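Local structure of sensor protein, Kinase (Polaromonas sp. JS666, 3GRC) at residues A[20-25]-A[115-120]; A[8-13]-A[43-48]. The protein probably serves as a phosphate-accepting receiver domain of a sensor histidine kinase in a two-component signalling pathway. One frame throughout, in Å; residues are numbered along the deposited sequence.

Contact 1: residues A[20-25]-A[115-120]; sequences RLLNLM and NLLILS
Leu116 O, just before the contacting Leu117, is gripped twice by Ser120. Ser120 N reaches Leu116 O at 2.8 Å as the normal helix bond. Ser120 OG comes from the opposite face of the carbonyl plane, 36° out of it. The serine hydroxyl is thus satisfied within its own helix. The contact itself is apolar. Leu117 points at helix 16-28, and Leu117 CD2 lies 3.7 Å from Leu22 CD2. The two leucine side chains cross at about a right angle. The same methyl meets Met25, a selenomethionine, with Met25 SE 4.1 Å from Leu117 CD2. Leu117 therefore touches both residues with one branch. With CG anti to the backbone N (chi1 171°), its side chain extends toward them. Ile118 adds a contact of another kind, Ile118 CD1 lying 3.8 Å from Met25 O, a backbone oxygen. The axes of segments 20-25 and 115-120 come within 11.6 Å and cross at -66°. Four residues make the contact, and 143 Å² is buried in all. Behind the contact, Leu22 rests on Ile11 of strand 8-12, and Leu117 and Ser120 rest on edge strand 106-108. Helices 16-28 and 114-128 thus lie side by side against the parallel sheet.

Contact 2: residues A[8-13]-A[43-48]; sequences RILICE and LEQVAR
Gln45 meets Leu10 through the aliphatic part of its side chain. Gln45 CG lies 3.9 Å from Leu10 CD1, and the two side chains run obliquely to each other. The chain of Gln45 starts with CG anti to the backbone N, then bends at chi2 (54°). The bend carries the amide off to other partners while the CG methylene stays against the leucine. NE2 is hydrogen-bonded to the hydroxyl of Tyr51, in the loop before strand 53-56. That tyrosine also touches Leu10, so the same residue meets the leucine and holds the amide nitrogen.

Val46 follows and packs on the other methyl of Leu10. Leu10 CD2 lies 3.9 Å from Val46 CB and 4.1 Å from Val46 N. These two side chains meet at about a right angle. The fork of Leu10 is thus shared between neighbouring residues of the segment, CD1 against Gln45 and CD2 against Val46.

The arrangement belongs to a beta-alpha-beta crossover of the receiver fold. Helix 39-48 connects strand 32-36 to strand 53-56. Strand 8-12 runs between those two in the sheet, so the helix passes over it and Leu10 points toward it. Backbone bonds to Ala53 and Thr55 hold Leu10 in the sheet, and its side chain also touches Val36. On the other face of the strand, Ile9 and Ile11 pack on helix 16-28.

Arg48 makes no touch with the strand but reaches back toward Gln45. Arg48 NH1 gives a weak bond to Gln45 OE1, 3.1 Å long and bent to 131°.

Strand 8-12 and helix 16-28 follow each other in the chain and touch directly, with Asn23 N 3.4 Å from Ile11 CD1. This joins the two contacts, whose centres are about 16 Å apart. Contact 1 pairs two helices beside one face of the sheet. Contact 2 pairs an inner strand with the helix over the other face. Both are partly buried and mainly apolar. Contact 1 joins two buried leucines with the partly exposed Met25 and Ile118. In contact 2 the buried Leu10 faces two partly exposed helix residues, one a glutamine whose amide nitrogen is bonded elsewhere. Beyond Leu10, strand 8-12 leads to Glu13, close to Asp57 and Lys110, consistent with the acidic site of receiver domains.

Contact 1: residues A[20-25]-A[115-120]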
loop_
_atom_site.group_PDB
_atom_site.type_symbol
_atom_site.label_atom_id
_atom_site.label_comp_id
_atom_site.label_asym_id
_atom_site.label_seq_id
_atom_site.Cartn_x
_atom_site.Cartn_y
_atom_site.Cartn_z
ATOM N N ARG A 20 12.057 -2.072 -4.696
ATOM C CA ARG A 20 13.141 -2.692 -3.958
ATOM C C ARG A 20 13.460 -1.887 -2.688
ATOM O O ARG A 20 13.745 -2.469 -1.650
ATOM C CB ARG A 20 14.389 -2.831 -4.853
ATOM C CG ARG A 20 15.619 -3.481 -4.188
ATOM C CD ARG A 20 15.358 -4.888 -3.621
ATOM N NE ARG A 20 16.612 -5.569 -3.297
ATOM C CZ ARG A 20 16.764 -6.506 -2.362
ATOM N NH1 ARG A 20 15.739 -6.908 -1.620
ATOM N NH2 ARG A 20 17.965 -7.029 -2.164
ATOM N N LEU A 21 13.412 -0.558 -2.764
ATOM C CA LEU A 21 13.688 0.268 -1.581
ATOM C C LEU A 21 12.659 -0.098 -0.502
ATOM O O LEU A 21 13.018 -0.334 0.659
ATOM C CB LEU A 21 13.583 1.776 -1.898
ATOM C CG LEU A 21 13.705 2.803 -0.737
ATOM C CD1 LEU A 21 15.101 2.737 -0.118
ATOM C CD2 LEU A 21 13.422 4.236 -1.230
ATOM N N LEU A 22 11.384 -0.155 -0.892
ATOM C CA LEU A 22 10.337 -0.492 0.071
ATOM C C LEU A 22 10.597 -1.888 0.640
ATOM O O LEU A 22 10.568 -2.076 1.851
ATOM C CB LEU A 22 8.940 -0.412 -0.568
ATOM C CG LEU A 22 8.406 1.014 -0.832
ATOM C CD1 LEU A 22 7.184 0.950 -1.711
ATOM C CD2 LEU A 22 8.076 1.697 0.485
ATOM N N ASN A 23 10.887 -2.844 -0.234
ATOM C CA ASN A 23 11.178 -4.203 0.207
ATOM C C ASN A 23 12.288 -4.184 1.275
ATOM O O ASN A 23 12.139 -4.800 2.327
ATOM C CB ASN A 23 11.598 -5.079 -0.987
ATOM C CG ASN A 23 11.920 -6.513 -0.584
ATOM O OD1 ASN A 23 13.014 -6.998 -0.836
ATOM N ND2 ASN A 23 10.961 -7.197 0.031
ATOM N N LEU A 24 13.380 -3.463 1.015
ATOM C CA LEU A 24 14.494 -3.372 1.968
ATOM C C LEU A 24 14.172 -2.585 3.249
ATOM O O LEU A 24 14.567 -3.012 4.334
ATOM C CB LEU A 24 15.726 -2.775 1.286
ATOM C CG LEU A 24 16.266 -3.703 0.198
ATOM C CD1 LEU A 24 17.273 -2.949 -0.685
ATOM C CD2 LEU A 24 16.893 -4.941 0.865
HETATM N N MSE A 25 13.477 -1.445 3.137
HETATM C CA MSE A 25 13.084 -0.654 4.331
HETATM C C MSE A 25 12.125 -1.457 5.232
HETATM O O MSE A 25 12.214 -1.425 6.462
HETATM C CB MSE A 25 12.346 0.646 3.939
HETATM C CG MSE A 25 13.148 1.725 3.282
HETATM SE SE MSE A 25 12.011 3.301 2.976
HETATM C CE MSE A 25 13.485 4.479 2.432
ATOM N N ASN A 115 10.855 6.420 8.818
ATOM C CA ASN A 115 10.254 6.320 10.143
ATOM C C ASN A 115 8.741 6.427 10.068
ATOM O O ASN A 115 8.019 5.655 10.704
ATOM C CB ASN A 115 10.803 7.421 11.047
ATOM C CG ASN A 115 12.289 7.292 11.256
ATOM O OD1 ASN A 115 12.756 6.308 11.831
ATOM N ND2 ASN A 115 13.051 8.272 10.773
ATOM N N LEU A 116 8.262 7.394 9.293
ATOM C CA LEU A 116 6.828 7.588 9.157
ATOM C C LEU A 116 6.241 6.376 8.442
ATOM O O LEU A 116 5.141 5.953 8.746
ATOM C CB LEU A 116 6.522 8.885 8.394
ATOM C CG LEU A 116 5.050 9.337 8.290
ATOM C CD1 LEU A 116 4.413 9.449 9.657
ATOM C CD2 LEU A 116 4.983 10.682 7.563
ATOM N N LEU A 117 6.990 5.784 7.515
ATOM C CA LEU A 117 6.470 4.613 6.809
ATOM C C LEU A 117 6.201 3.446 7.743
ATOM O O LEU A 117 5.121 2.858 7.715
ATOM C CB LEU A 117 7.434 4.140 5.717
ATOM C CG LEU A 117 7.084 2.792 5.059
ATOM C CD1 LEU A 117 5.762 2.903 4.330
ATOM C CD2 LEU A 117 8.189 2.382 4.091
ATOM N N ILE A 118 7.198 3.100 8.550
ATOM C CA ILE A 118 7.077 1.975 9.465
ATOM C C ILE A 118 6.014 2.278 10.525
ATOM O O ILE A 118 5.155 1.448 10.801
ATOM C CB ILE A 118 8.440 1.662 10.116
ATOM C CG1 ILE A 118 9.519 1.530 9.020
ATOM C CG2 ILE A 118 8.353 0.371 10.933
ATOM C CD1 ILE A 118 9.250 0.451 7.960
ATOM N N LEU A 119 6.051 3.484 11.074
ATOM C CA LEU A 119 5.083 3.896 12.084
ATOM C C LEU A 119 3.665 3.800 11.520
ATOM O O LEU A 119 2.784 3.194 12.138
ATOM C CB LEU A 119 5.361 5.328 12.543
ATOM C CG LEU A 119 4.362 5.901 13.554
ATOM C CD1 LEU A 119 4.341 5.028 14.816
ATOM C CD2 LEU A 119 4.747 7.331 13.899
ATOM N N SER A 120 3.461 4.388 10.342
ATOM C CA SER A 120 2.162 4.365 9.669
ATOM C C SER A 120 1.649 2.943 9.421
ATOM O O SER A 120 0.479 2.664 9.657
ATOM C CB SER A 120 2.222 5.124 8.337
ATOM O OG SER A 120 2.436 6.513 8.526
#

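Contact 2: residues A[8-13]-A[43-48]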
loop_
_atom_site.group_PDB
_atom_site.type_symbol
_atom_site.label_atom_id
_atom_site.label_comp_id
_atom_site.label_asym_id
_atom_site.label_seq_id
_atom_site.Cartn_x
_atom_site.Cartn_y
_atom_site.Cartn_z
ATOM N N ARG A 8 3.293 -9.771 6.742
ATOM C CA ARG A 8 3.706 -9.558 5.357
ATOM C C ARG A 8 2.991 -8.410 4.644
ATOM O O ARG A 8 1.768 -8.283 4.708
ATOM C CB ARG A 8 3.558 -10.861 4.565
ATOM C CG ARG A 8 4.107 -10.791 3.135
ATOM C CD ARG A 8 4.068 -12.153 2.410
ATOM N NE ARG A 8 5.145 -13.011 2.882
ATOM C CZ ARG A 8 6.174 -13.417 2.151
ATOM N NH1 ARG A 8 6.293 -13.064 0.886
ATOM N NH2 ARG A 8 7.102 -14.168 2.708
ATOM N N ILE A 9 3.765 -7.575 3.958
ATOM C CA ILE A 9 3.222 -6.422 3.239
ATOM C C ILE A 9 3.258 -6.621 1.726
ATOM O O ILE A 9 4.237 -7.128 1.194
ATOM C CB ILE A 9 4.038 -5.148 3.544
ATOM C CG1 ILE A 9 4.128 -4.924 5.054
ATOM C CG2 ILE A 9 3.421 -3.946 2.844
ATOM C CD1 ILE A 9 2.803 -4.780 5.736
ATOM N N LEU A 10 2.195 -6.237 1.029
ATOM C CA LEU A 10 2.196 -6.344 -0.422
ATOM C C LEU A 10 2.522 -4.963 -1.001
ATOM O O LEU A 10 1.753 -4.017 -0.850
ATOM C CB LEU A 10 0.842 -6.816 -0.950
ATOM C CG LEU A 10 0.691 -6.826 -2.477
ATOM C CD1 LEU A 10 1.627 -7.847 -3.117
ATOM C CD2 LEU A 10 -0.752 -7.160 -2.829
ATOM N N ILE A 11 3.678 -4.865 -1.642
ATOM C CA ILE A 11 4.146 -3.631 -2.254
ATOM C C ILE A 11 3.721 -3.534 -3.717
ATOM O O ILE A 11 4.158 -4.332 -4.543
ATOM C CB ILE A 11 5.687 -3.553 -2.235
ATOM C CG1 ILE A 11 6.202 -3.682 -0.808
ATOM C CG2 ILE A 11 6.152 -2.260 -2.895
ATOM C CD1 ILE A 11 7.702 -3.814 -0.736
ATOM N N CYS A 12 2.882 -2.560 -4.038
ATOM C CA CYS A 12 2.449 -2.361 -5.414
ATOM C C CYS A 12 3.101 -1.061 -5.843
ATOM O O CYS A 12 2.660 0.033 -5.451
ATOM C CB CYS A 12 0.929 -2.251 -5.495
ATOM S SG CYS A 12 0.253 -1.928 -7.134
ATOM N N GLU A 13 4.156 -1.186 -6.645
ATOM C CA GLU A 13 4.918 -0.030 -7.094
ATOM C C GLU A 13 5.406 -0.204 -8.523
ATOM O O GLU A 13 5.967 -1.235 -8.888
ATOM C CB GLU A 13 6.104 0.186 -6.139
ATOM C CG GLU A 13 7.213 1.135 -6.620
ATOM C CD GLU A 13 6.763 2.574 -6.794
ATOM O OE1 GLU A 13 6.304 3.184 -5.816
ATOM O OE2 GLU A 13 6.876 3.095 -7.913
ATOM N N LEU A 43 -4.147 -7.244 -7.489
ATOM C CA LEU A 43 -5.430 -7.920 -7.295
ATOM C C LEU A 43 -5.267 -9.447 -7.274
ATOM O O LEU A 43 -5.846 -10.133 -6.429
ATOM C CB LEU A 43 -6.419 -7.496 -8.387
ATOM C CG LEU A 43 -6.894 -6.050 -8.215
ATOM C CD1 LEU A 43 -7.713 -5.584 -9.406
ATOM C CD2 LEU A 43 -7.707 -5.973 -6.935
ATOM N N GLU A 44 -4.461 -9.970 -8.190
ATOM C CA GLU A 44 -4.215 -11.406 -8.253
ATOM C C GLU A 44 -3.495 -11.883 -6.988
ATOM O O GLU A 44 -3.959 -12.780 -6.275
ATOM C CB GLU A 44 -3.341 -11.734 -9.470
ATOM C CG GLU A 44 -3.151 -13.225 -9.717
ATOM C CD GLU A 44 -2.085 -13.538 -10.768
ATOM O OE1 GLU A 44 -1.994 -12.827 -11.795
ATOM O OE2 GLU A 44 -1.340 -14.520 -10.571
ATOM N N GLN A 45 -2.360 -11.253 -6.706
ATOM C CA GLN A 45 -1.523 -11.626 -5.574
ATOM C C GLN A 45 -2.118 -11.477 -4.175
ATOM O O GLN A 45 -1.848 -12.298 -3.298
ATOM C CB GLN A 45 -0.205 -10.840 -5.646
ATOM C CG GLN A 45 0.860 -11.304 -4.684
ATOM C CD GLN A 45 1.151 -12.781 -4.821
ATOM O OE1 GLN A 45 1.252 -13.293 -5.924
ATOM N NE2 GLN A 45 1.287 -13.469 -3.696
ATOM N N VAL A 46 -2.921 -10.442 -3.957
ATOM C CA VAL A 46 -3.474 -10.211 -2.631
ATOM C C VAL A 46 -4.356 -11.357 -2.141
ATOM O O VAL A 46 -4.486 -11.577 -0.938
ATOM C CB VAL A 46 -4.269 -8.885 -2.580
ATOM C CG1 VAL A 46 -5.605 -9.035 -3.285
ATOM C CG2 VAL A 46 -4.450 -8.456 -1.145
ATOM N N ALA A 47 -4.945 -12.090 -3.080
ATOM C CA ALA A 47 -5.803 -13.213 -2.747
ATOM C C ALA A 47 -5.003 -14.502 -2.536
ATOM O O ALA A 47 -5.444 -15.402 -1.816
ATOM C CB ALA A 47 -6.833 -13.419 -3.851
ATOM N N ARG A 48 -3.826 -14.583 -3.152
ATOM C CA ARG A 48 -3.004 -15.782 -3.038
ATOM C C ARG A 48 -2.487 -16.057 -1.630
ATOM O O ARG A 48 -2.066 -17.172 -1.337
ATOM C CB ARG A 48 -1.829 -15.719 -4.013
ATOM C CG ARG A 48 -2.232 -15.613 -5.476
ATOM C CD ARG A 48 -0.999 -15.616 -6.360
ATOM N NE ARG A 48 -0.269 -16.876 -6.238
ATOM C CZ ARG A 48 0.990 -17.063 -6.629
ATOM N NH1 ARG A 48 1.680 -16.070 -7.170
ATOM N NH2 ARG A 48 1.558 -18.253 -6.484
#